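Local coordinates for protein hybrid kinase (Caulobacter vibrioides, PDB 6QRL) that binds the second messenger cyclic di-GMP through this pseudo-receiver domain and, as a whole protein, probably acts as a sensor histidine kinase that uses ATP, at residues L52-A57 with K66-R71; E80-I85 with S94-K99. All blocks are in the same frame, centred on the assembly; numbering follows the deposited sequence.

Contact 1. Residues L52-A57 with K66-R71; sequences LLIDAA and KPPAGR
Leu52 and Ile54, on the same side of strand 51-55, pack against Pro68, while Leu52 also meets Arg71. The strand is the central one of a five-stranded parallel sheet with the order 2-1-3-4-5 of receiver domains. In a canonical receiver a helix leads from the third strand to the fourth; here, after a short 3-10 turn at its start, a loop without a regular helix makes that passage and runs back along one face of the strand, held by apolar contacts, with no hydrogen bond between the two segments.

Arg71 lies near the end of this loop. Its CB sits against Leu52 CD1, 4.0 Å away. Beyond it, CG is beside the backbone N, opposite the carbonyl carbon (chi1 -61°), and the chain bends twice more, at chi2 and chi3, so that the guanidinium curls back to the leucine. There NH2 comes within 3.8 Å of Leu52 CD2, which approaches the group obliquely, and the two side chains cross at roughly a right angle. The same nitrogen gives a hydrogen bond to the carbonyl O of Ala50, just ahead of the strand, which fixes the polar end beside an apolar neighbour.

Leu52 CD1, the methyl that also meets Arg71 CB, lies 3.6 Å from Pro68 CG, and CD of the proline ring is 3.9 Å from Ile54 CD1. Pro68 also begins a type II turn, in which Arg71 N bonds to Pro68 O (3.2 Å) and Gly70 takes the positive-phi position. Helix 39-45 closes over this apolar patch through Ile39 and Leu43. At the far end of the strand, Asp55, the predicted phosphorylation site, forms an Asx turn: Ala57 N donates to Asp55 OD1 over 3.1 Å, nearly straight at 168° but from 58° above the carboxylate plane.

Contact 2. Residues E80-I85 with S94-K99; sequences EQRDRI and SGYLIK. With C2E (9,9'-[(2R,3R,3aS,5S,7aR,9R,10R,10aS,12S,14aR)-3,5,10,12-tetrahydroxy-5,12-dioxidooctahydro-2H,7H-difuro[3,2-d:3',2'-j][1,3,7,9,2,8]tetraoxadiphosphacyclododecine-2,9-diyl]bis(2-amino-1,9-dihydro-6H-purin-6-one)), chain C.
Ile85 and Tyr96 form the tight part of this contact, at the cyclic di-GMP site of the pseudo-receiver domain. Ile85 CD1 rests over one face of the Tyr96 ring in a CH-pi contact, 3.9 Å from the centroid, and comes within 3.6 Å of Tyr96 CE1, toward the rim. A guanine of the ligand covers the opposite face, its N1 over the ring centre, which leaves the phenol sandwiched between isoleucine and base. With CG set between the backbone N and the carbonyl carbon (chi1 69°), the ring is placed between segment 80-85 and the base, its hydroxyl directed to the ligand phosphate: Tyr96 OH donates to C2E O2P at 2.7 Å.

The strand backbone reads the edge of the same base. Tyr96 N gives a bond of 3.0 Å to C2E O6, and Tyr96 O accepts twice, from C2E N1 at 2.7 Å (165°) and, with a more bent geometry, from C2E N2 at 3.1 Å.

Packing is looser at Arg82, which is partly exposed and lies at the margin. Its chain, bent at chi3, crosses Ile98 at about a right angle, so that Ile98 CG1 lies over one guanidinium face, 3.9 Å from Arg82 NH1. The edge of that group is turned to the phosphate, though the modelled approach is too short for its bonding to be trusted. The backbone pattern, an N-H to O6 and a carbonyl to N1 and N2, matches the guanine edge and would favour that base; the ring face adds contact area, while the tyrosine hydroxyl and the positive charge of the arginine would together favour the anionic phosphate.

Both segments of contact 1 precede those of contact 2 in the sequence, and the centres of the two contacts are about 13 Å apart. They share the five-stranded parallel sheet: strand 51-55 carries the first and the outermost strand 95-98 the second, with strand 73-77 between them. They meet at the C-terminal ends of these strands, where Lys99 NZ makes a 2.9 Å salt bridge to Asp55 OD1, and Ala56 CB packs against Gln81 OE1 at 4.0 Å. The predicted phosphorylation site and the cyclic di-GMP pocket are thus joined within one receiver-like domain, consistent with second-messenger binding being built onto a receiver scaffold.

Contact 1. Residues L52-A57 with K66-R71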
ATOM      1  N   LEU A  52      -3.150   0.725  -2.256  1.00 32.28           N
ATOM      2  CA  LEU A  52      -2.887   0.925  -0.805  1.00 31.59           C
ATOM      3  C   LEU A  52      -1.442   0.551  -0.478  1.00 31.49           C
ATOM      4  O   LEU A  52      -1.081  -0.619  -0.678  1.00 32.42           O
ATOM      5  CB  LEU A  52      -3.868   0.072   0.004  1.00 33.46           C
ATOM      6  CG  LEU A  52      -5.342   0.211  -0.377  1.00 36.05           C
ATOM      7  CD1 LEU A  52      -6.212  -0.753   0.429  1.00 36.43           C
ATOM      8  CD2 LEU A  52      -5.816   1.644  -0.173  1.00 38.38           C
ATOM      9  N   LEU A  53      -0.620   1.523  -0.087  1.00 30.02           N
ATOM     10  CA  LEU A  53       0.725   1.257   0.473  1.00 31.16           C
ATOM     11  C   LEU A  53       0.516   1.099   1.988  1.00 31.01           C
ATOM     12  O   LEU A  53       0.050   2.052   2.634  1.00 29.02           O
ATOM     13  CB  LEU A  53       1.683   2.402   0.152  1.00 33.20           C
ATOM     14  CG  LEU A  53       2.411   2.409  -1.186  1.00 38.03           C
ATOM     15  CD1 LEU A  53       1.769   1.552  -2.262  1.00 40.94           C
ATOM     16  CD2 LEU A  53       2.633   3.831  -1.657  1.00 38.70           C
ATOM     17  N   ILE A  54       0.773  -0.098   2.506  1.00 29.18           N
ATOM     18  CA  ILE A  54       0.490  -0.461   3.919  1.00 29.58           C
ATOM     19  C   ILE A  54       1.815  -0.747   4.607  1.00 29.82           C
ATOM     20  O   ILE A  54       2.455  -1.736   4.233  1.00 29.22           O
ATOM     21  CB  ILE A  54      -0.485  -1.640   3.995  1.00 30.35           C
ATOM     22  CG1 ILE A  54      -1.809  -1.288   3.310  1.00 32.64           C
ATOM     23  CG2 ILE A  54      -0.718  -2.066   5.439  1.00 29.80           C
ATOM     24  CD1 ILE A  54      -2.807  -2.440   3.259  1.00 32.74           C
ATOM     25  N   ASP A  55       2.164   0.075   5.594  1.00 29.03           N
ATOM     26  CA  ASP A  55       3.375  -0.051   6.443  1.00 30.31           C
ATOM     27  C   ASP A  55       3.281  -1.323   7.290  1.00 30.00           C
ATOM     28  O   ASP A  55       2.317  -1.451   8.030  1.00 29.11           O
ATOM     29  CB  ASP A  55       3.537   1.212   7.294  1.00 29.66           C
ATOM     30  CG  ASP A  55       4.915   1.393   7.915  1.00 31.81           C
ATOM     31  OD1 ASP A  55       5.665   0.388   7.969  1.00 30.95           O
ATOM     32  OD2 ASP A  55       5.220   2.542   8.389  1.00 33.07           O
ATOM     33  N   ALA A  56       4.256  -2.237   7.187  1.00 29.99           N
ATOM     34  CA  ALA A  56       4.329  -3.451   8.042  1.00 31.12           C
ATOM     35  C   ALA A  56       4.414  -3.077   9.530  1.00 30.86           C
ATOM     36  O   ALA A  56       4.182  -3.961  10.377  1.00 31.66           O
ATOM     37  CB  ALA A  56       5.488  -4.339   7.668  1.00 31.30           C
ATOM     38  N   ALA A  57       4.749  -1.838   9.882  1.00 29.99           N
ATOM     39  CA  ALA A  57       4.602  -1.352  11.270  1.00 32.21           C
ATOM     40  C   ALA A  57       3.170  -1.583  11.796  1.00 33.25           C
ATOM     41  O   ALA A  57       3.019  -1.630  13.013  1.00 35.20           O
ATOM     42  CB  ALA A  57       4.976   0.103  11.331  1.00 33.88           C
ATOM     43  N   LYS A  66      -3.329  -8.215   7.202  1.00 42.70           N
ATOM     44  CA  LYS A  66      -4.331  -8.627   6.184  1.00 45.41           C
ATOM     45  C   LYS A  66      -4.511  -7.473   5.207  1.00 41.20           C
ATOM     46  O   LYS A  66      -5.007  -6.409   5.567  1.00 43.33           O
ATOM     47  CB  LYS A  66      -5.688  -8.977   6.805  1.00 50.25           C
ATOM     48  CG  LYS A  66      -5.646  -9.632   8.172  1.00 58.04           C
ATOM     49  CD  LYS A  66      -5.131 -11.070   8.156  1.00 64.60           C
ATOM     50  CE  LYS A  66      -4.904 -11.624   9.552  1.00 68.03           C
ATOM     51  NZ  LYS A  66      -3.867 -12.684   9.561  1.00 69.23           N
ATOM     52  N   PRO A  67      -4.190  -7.669   3.922  1.00 36.28           N
ATOM     53  CA  PRO A  67      -4.513  -6.678   2.909  1.00 36.51           C
ATOM     54  C   PRO A  67      -6.027  -6.740   2.687  1.00 36.66           C
ATOM     55  O   PRO A  67      -6.611  -7.815   2.690  1.00 34.40           O
ATOM     56  CB  PRO A  67      -3.671  -7.182   1.729  1.00 36.56           C
ATOM     57  CG  PRO A  67      -3.737  -8.677   1.855  1.00 37.51           C
ATOM     58  CD  PRO A  67      -3.646  -8.910   3.348  1.00 38.81           C
ATOM     59  N   PRO A  68      -6.733  -5.606   2.538  1.00 36.81           N
ATOM     60  CA  PRO A  68      -8.179  -5.648   2.301  1.00 37.48           C
ATOM     61  C   PRO A  68      -8.570  -6.451   1.046  1.00 38.57           C
ATOM     62  O   PRO A  68      -7.971  -6.283  -0.030  1.00 37.38           O
ATOM     63  CB  PRO A  68      -8.567  -4.182   2.093  1.00 38.52           C
ATOM     64  CG  PRO A  68      -7.415  -3.381   2.650  1.00 37.82           C
ATOM     65  CD  PRO A  68      -6.177  -4.248   2.570  1.00 35.87           C
ATOM     66  N   ALA A  69      -9.588  -7.291   1.189  1.00 39.37           N
ATOM     67  CA  ALA A  69     -10.139  -8.127   0.102  1.00 40.74           C
ATOM     68  C   ALA A  69     -10.584  -7.222  -1.056  1.00 40.74           C
ATOM     69  O   ALA A  69     -11.165  -6.146  -0.815  1.00 39.63           O
ATOM     70  CB  ALA A  69     -11.269  -8.996   0.627  1.00 41.08           C
ATOM     71  N   GLY A  70     -10.275  -7.632  -2.284  1.00 41.29           N
ATOM     72  CA  GLY A  70     -10.711  -6.959  -3.515  1.00 40.74           C
ATOM     73  C   GLY A  70      -9.963  -5.664  -3.765  1.00 39.56           C
ATOM     74  O   GLY A  70     -10.331  -4.951  -4.713  1.00 41.24           O
ATOM     75  N   ARG A  71      -8.921  -5.361  -2.990  1.00 36.71           N
ATOM     76  CA  ARG A  71      -8.102  -4.141  -3.190  1.00 35.89           C
ATOM     77  C   ARG A  71      -6.692  -4.533  -3.639  1.00 35.35           C
ATOM     78  O   ARG A  71      -6.320  -5.736  -3.541  1.00 34.60           O
ATOM     79  CB  ARG A  71      -8.143  -3.314  -1.905  1.00 35.10           C
ATOM     80  CG  ARG A  71      -9.552  -2.849  -1.506  1.00 35.29           C
ATOM     81  CD  ARG A  71     -10.234  -1.935  -2.520  1.00 36.54           C
ATOM     82  NE  ARG A  71      -9.456  -0.705  -2.704  1.00 37.54           N
ATOM     83  CZ  ARG A  71      -9.716   0.492  -2.179  1.00 38.00           C
ATOM     84  NH1 ARG A  71     -10.794   0.681  -1.434  1.00 39.24           N
ATOM     85  NH2 ARG A  71      -8.890   1.508  -2.415  1.00 37.06           N
TER

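Contact 2. Residues E80-I85 with S94-K99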
ATOM      1  N   GLU A  80      15.302  -6.306   7.106  1.00 45.81           N
ATOM      2  CA  GLU A  80      15.293  -7.432   8.086  1.00 49.49           C
ATOM      3  C   GLU A  80      13.967  -8.206   8.000  1.00 45.25           C
ATOM      4  O   GLU A  80      13.913  -9.304   8.548  1.00 46.54           O
ATOM      5  CB  GLU A  80      15.496  -6.944   9.529  1.00 56.82           C
ATOM      6  CG  GLU A  80      16.760  -6.104   9.750  1.00 64.21           C
ATOM      7  CD  GLU A  80      16.625  -4.638   9.331  1.00 69.87           C
ATOM      8  OE1 GLU A  80      17.127  -4.292   8.227  1.00 74.42           O
ATOM      9  OE2 GLU A  80      16.013  -3.828  10.102  1.00 74.56           O
ATOM     10  N   GLN A  81      12.919  -7.660   7.385  1.00 39.82           N
ATOM     11  CA  GLN A  81      11.571  -8.308   7.366  1.00 40.62           C
ATOM     12  C   GLN A  81      11.298  -8.987   6.014  1.00 40.33           C
ATOM     13  O   GLN A  81      10.153  -9.362   5.780  1.00 37.93           O
ATOM     14  CB  GLN A  81      10.447  -7.310   7.659  1.00 38.83           C
ATOM     15  CG  GLN A  81      10.480  -6.707   9.063  1.00 39.79           C
ATOM     16  CD  GLN A  81       9.611  -5.466   9.173  1.00 37.93           C
ATOM     17  OE1 GLN A  81       9.388  -4.738   8.211  1.00 35.32           O
ATOM     18  NE2 GLN A  81       9.075  -5.223  10.357  1.00 39.26           N
ATOM     19  N   ARG A  82      12.326  -9.229   5.194  1.00 43.54           N
ATOM     20  CA  ARG A  82      12.185  -9.930   3.888  1.00 44.44           C
ATOM     21  C   ARG A  82      11.744 -11.374   4.110  1.00 42.21           C
ATOM     22  O   ARG A  82      11.085 -11.907   3.219  1.00 41.55           O
ATOM     23  CB  ARG A  82      13.482  -9.846   3.084  1.00 48.28           C
ATOM     24  CG  ARG A  82      13.742  -8.433   2.583  1.00 51.51           C
ATOM     25  CD  ARG A  82      15.195  -8.291   2.180  1.00 54.89           C
ATOM     26  NE  ARG A  82      15.148  -8.203   0.746  1.00 57.97           N
ATOM     27  CZ  ARG A  82      15.577  -7.171   0.037  1.00 59.51           C
ATOM     28  NH1 ARG A  82      16.214  -6.152   0.597  1.00 57.75           N
ATOM     29  NH2 ARG A  82      15.435  -7.207  -1.270  1.00 63.54           N
ATOM     30  N   ASP A  83      12.043 -11.962   5.265  1.00 42.43           N
ATOM     31  CA  ASP A  83      11.620 -13.351   5.606  1.00 43.54           C
ATOM     32  C   ASP A  83      10.089 -13.449   5.589  1.00 39.70           C
ATOM     33  O   ASP A  83       9.607 -14.559   5.467  1.00 43.23           O
ATOM     34  CB  ASP A  83      12.203 -13.837   6.943  1.00 47.69           C
ATOM     35  CG  ASP A  83      11.954 -12.965   8.179  1.00 49.64           C
ATOM     36  OD1 ASP A  83      11.333 -11.888   8.073  1.00 49.68           O
ATOM     37  OD2 ASP A  83      12.424 -13.370   9.263  1.00 59.90           O
ATOM     38  N   ARG A  84       9.351 -12.338   5.653  1.00 36.87           N
ATOM     39  CA  ARG A  84       7.866 -12.350   5.664  1.00 37.94           C
ATOM     40  C   ARG A  84       7.259 -12.339   4.262  1.00 35.10           C
ATOM     41  O   ARG A  84       6.030 -12.446   4.159  1.00 31.38           O
ATOM     42  CB  ARG A  84       7.342 -11.133   6.416  1.00 39.78           C
ATOM     43  CG  ARG A  84       7.786 -11.084   7.869  1.00 42.56           C
ATOM     44  CD  ARG A  84       6.973  -9.972   8.499  1.00 45.00           C
ATOM     45  NE  ARG A  84       7.600  -9.522   9.725  1.00 49.82           N
ATOM     46  CZ  ARG A  84       7.154  -8.507  10.469  1.00 51.64           C
ATOM     47  NH1 ARG A  84       7.814  -8.188  11.574  1.00 51.42           N
ATOM     48  NH2 ARG A  84       6.105  -7.788  10.082  1.00 46.32           N
ATOM     49  N   ILE A  85       8.050 -12.204   3.210  1.00 35.60           N
ATOM     50  CA  ILE A  85       7.492 -12.002   1.841  1.00 37.35           C
ATOM     51  C   ILE A  85       6.507 -13.141   1.501  1.00 36.14           C
ATOM     52  O   ILE A  85       5.384 -12.827   1.105  1.00 36.47           O
ATOM     53  CB  ILE A  85       8.635 -11.813   0.826  1.00 40.09           C
ATOM     54  CG1 ILE A  85       9.245 -10.412   1.000  1.00 43.64           C
ATOM     55  CG2 ILE A  85       8.158 -12.067  -0.594  1.00 43.10           C
ATOM     56  CD1 ILE A  85      10.625 -10.224   0.371  1.00 45.39           C
ATOM     57  N   SER A  94       0.175  -7.652  -3.283  1.00 30.27           N
ATOM     58  CA  SER A  94       0.639  -7.650  -4.692  1.00 32.00           C
ATOM     59  C   SER A  94       2.171  -7.731  -4.729  1.00 33.13           C
ATOM     60  O   SER A  94       2.724  -8.380  -5.607  1.00 34.72           O
ATOM     61  CB  SER A  94       0.160  -6.385  -5.363  1.00 33.40           C
ATOM     62  OG  SER A  94       0.712  -6.238  -6.662  1.00 34.39           O
ATOM     63  N   GLY A  95       2.828  -7.058  -3.799  1.00 32.63           N
ATOM     64  CA  GLY A  95       4.288  -6.884  -3.773  1.00 32.57           C
ATOM     65  C   GLY A  95       4.705  -6.140  -2.515  1.00 31.10           C
ATOM     66  O   GLY A  95       3.868  -5.895  -1.618  1.00 30.05           O
ATOM     67  N   TYR A  96       5.981  -5.838  -2.439  1.00 31.03           N
ATOM     68  CA  TYR A  96       6.610  -5.175  -1.278  1.00 31.29           C
ATOM     69  C   TYR A  96       7.494  -4.039  -1.801  1.00 31.51           C
ATOM     70  O   TYR A  96       7.889  -4.039  -2.989  1.00 30.49           O
ATOM     71  CB  TYR A  96       7.416  -6.179  -0.458  1.00 32.67           C
ATOM     72  CG  TYR A  96       8.648  -6.698  -1.149  1.00 34.92           C
ATOM     73  CD1 TYR A  96       8.613  -7.866  -1.891  1.00 36.19           C
ATOM     74  CD2 TYR A  96       9.846  -5.992  -1.078  1.00 37.29           C
ATOM     75  CE1 TYR A  96       9.737  -8.317  -2.571  1.00 38.86           C
ATOM     76  CE2 TYR A  96      10.983  -6.442  -1.719  1.00 37.98           C
ATOM     77  CZ  TYR A  96      10.936  -7.618  -2.453  1.00 40.25           C
ATOM     78  OH  TYR A  96      12.061  -8.033  -3.093  1.00 39.40           O
ATOM     79  N   LEU A  97       7.780  -3.100  -0.914  1.00 29.53           N
ATOM     80  CA  LEU A  97       8.764  -2.016  -1.073  1.00 31.20           C
ATOM     81  C   LEU A  97       9.636  -2.041   0.176  1.00 32.50           C
ATOM     82  O   LEU A  97       9.067  -2.240   1.278  1.00 32.26           O
ATOM     83  CB  LEU A  97       7.994  -0.701  -1.197  1.00 31.32           C
ATOM     84  CG  LEU A  97       7.265  -0.517  -2.520  1.00 32.67           C
ATOM     85  CD1 LEU A  97       6.322   0.675  -2.480  1.00 33.23           C
ATOM     86  CD2 LEU A  97       8.284  -0.381  -3.635  1.00 33.97           C
ATOM     87  N   ILE A  98      10.935  -1.834   0.014  1.00 34.52           N
ATOM     88  CA  ILE A  98      11.929  -1.800   1.119  1.00 36.02           C
ATOM     89  C   ILE A  98      12.094  -0.344   1.557  1.00 38.93           C
ATOM     90  O   ILE A  98      12.340   0.511   0.694  1.00 37.49           O
ATOM     91  CB  ILE A  98      13.264  -2.422   0.669  1.00 39.87           C
ATOM     92  CG1 ILE A  98      13.107  -3.880   0.223  1.00 41.12           C
ATOM     93  CG2 ILE A  98      14.320  -2.259   1.755  1.00 39.86           C
ATOM     94  CD1 ILE A  98      12.634  -4.821   1.328  1.00 42.99           C
ATOM     95  N   LYS A  99      11.936  -0.091   2.860  1.00 39.84           N
ATOM     96  CA  LYS A  99      12.178   1.202   3.548  1.00 40.62           C
ATOM     97  C   LYS A  99      13.680   1.354   3.755  1.00 42.40           C
ATOM     98  O   LYS A  99      14.314   0.429   4.242  1.00 44.33           O
ATOM     99  CB  LYS A  99      11.427   1.246   4.881  1.00 41.09           C
ATOM    100  CG  LYS A  99       9.929   1.461   4.760  1.00 41.09           C
ATOM    101  CD  LYS A  99       9.180   1.437   6.112  1.00 42.52           C
ATOM    102  CE  LYS A  99       9.142   0.076   6.784  1.00 42.61           C
ATOM    103  NZ  LYS A  99       8.526   0.193   8.129  1.00 43.28           N
TER
HETATM  104  P1  C2E C 401      15.280  -7.166  -4.008  1.00 45.60           P
HETATM  105  O2P C2E C 401      14.292  -6.563  -3.036  1.00 42.35           O
HETATM  106  O1P C2E C 401      15.744  -8.578  -3.814  1.00 46.55           O
HETATM  107  O5' C2E C 401      14.528  -7.159  -5.422  1.00 46.13           O
HETATM  108  C5' C2E C 401      15.101  -7.900  -6.501  1.00 48.76           C
HETATM  109  C4' C2E C 401      14.200  -7.729  -7.687  1.00 49.19           C
HETATM  110  O4' C2E C 401      12.945  -8.392  -7.439  1.00 49.60           O
HETATM  111  C3' C2E C 401      13.804  -6.292  -7.985  1.00 50.63           C
HETATM  112  O3' C2E C 401      14.897  -5.721  -8.726  1.00 51.01           O
HETATM  113  C2' C2E C 401      12.474  -6.466  -8.751  1.00 50.82           C
HETATM  114  O2' C2E C 401      12.646  -6.345 -10.147  1.00 51.47           O
HETATM  115  C1' C2E C 401      12.000  -7.869  -8.346  1.00 51.24           C
HETATM  116  N9  C2E C 401      10.713  -7.936  -7.653  1.00 51.45           N
HETATM  117  C8  C2E C 401       9.814  -8.972  -7.744  1.00 50.17           C
HETATM  118  N7  C2E C 401       8.776  -8.822  -6.957  1.00 49.44           N
HETATM  119  C5  C2E C 401       9.012  -7.629  -6.288  1.00 45.29           C
HETATM  120  C6  C2E C 401       8.233  -6.961  -5.315  1.00 42.72           C
HETATM  121  O6  C2E C 401       7.171  -7.320  -4.802  1.00 41.11           O
HETATM  122  N1  C2E C 401       8.843  -5.783  -4.886  1.00 42.09           N
HETATM  123  C2  C2E C 401      10.041  -5.290  -5.348  1.00 42.64           C
HETATM  124  N2  C2E C 401      10.460  -4.136  -4.804  1.00 42.44           N
HETATM  125  N3  C2E C 401      10.780  -5.914  -6.268  1.00 45.19           N
HETATM  126  C4  C2E C 401      10.208  -7.072  -6.697  1.00 47.55           C
HETATM  127  P11 C2E C 401      15.189  -4.165  -8.469  1.00 47.66           P
HETATM  128  O21 C2E C 401      13.845  -3.498  -8.475  1.00 48.11           O
HETATM  129  O11 C2E C 401      16.239  -3.721  -9.446  1.00 50.94           O
HETATM  130  O5A C2E C 401      15.848  -4.103  -7.010  1.00 45.68           O
HETATM  131  C5A C2E C 401      17.230  -4.510  -6.783  1.00 45.60           C
HETATM  132  C4A C2E C 401      17.557  -4.348  -5.319  1.00 44.32           C
HETATM  133  O4A C2E C 401      17.671  -2.938  -5.005  1.00 43.63           O
HETATM  134  C3A C2E C 401      16.511  -4.863  -4.335  1.00 42.98           C
HETATM  135  O3A C2E C 401      16.627  -6.287  -4.202  1.00 46.44           O
HETATM  136  C2A C2E C 401      16.858  -4.063  -3.083  1.00 42.60           C
HETATM  137  O2A C2E C 401      17.966  -4.472  -2.322  1.00 47.39           O
HETATM  138  C1A C2E C 401      17.220  -2.703  -3.681  1.00 42.47           C
HETATM  139  N91 C2E C 401      16.059  -1.833  -3.724  1.00 37.04           N
HETATM  140  C81 C2E C 401      15.111  -1.836  -4.716  1.00 36.15           C
HETATM  141  N71 C2E C 401      14.123  -1.002  -4.491  1.00 35.73           N
HETATM  142  C51 C2E C 401      14.446  -0.426  -3.271  1.00 35.41           C
HETATM  143  C61 C2E C 401      13.749   0.558  -2.537  1.00 35.99           C
HETATM  144  O61 C2E C 401      12.647   1.060  -2.797  1.00 36.49           O
HETATM  145  N11 C2E C 401      14.432   0.882  -1.360  1.00 36.74           N
HETATM  146  C21 C2E C 401      15.629   0.341  -0.953  1.00 35.67           C
HETATM  147  N21 C2E C 401      16.121   0.820   0.201  1.00 35.57           N
HETATM  148  N31 C2E C 401      16.277  -0.606  -1.628  1.00 34.90           N
HETATM  149  C41 C2E C 401      15.641  -0.927  -2.781  1.00 36.18           C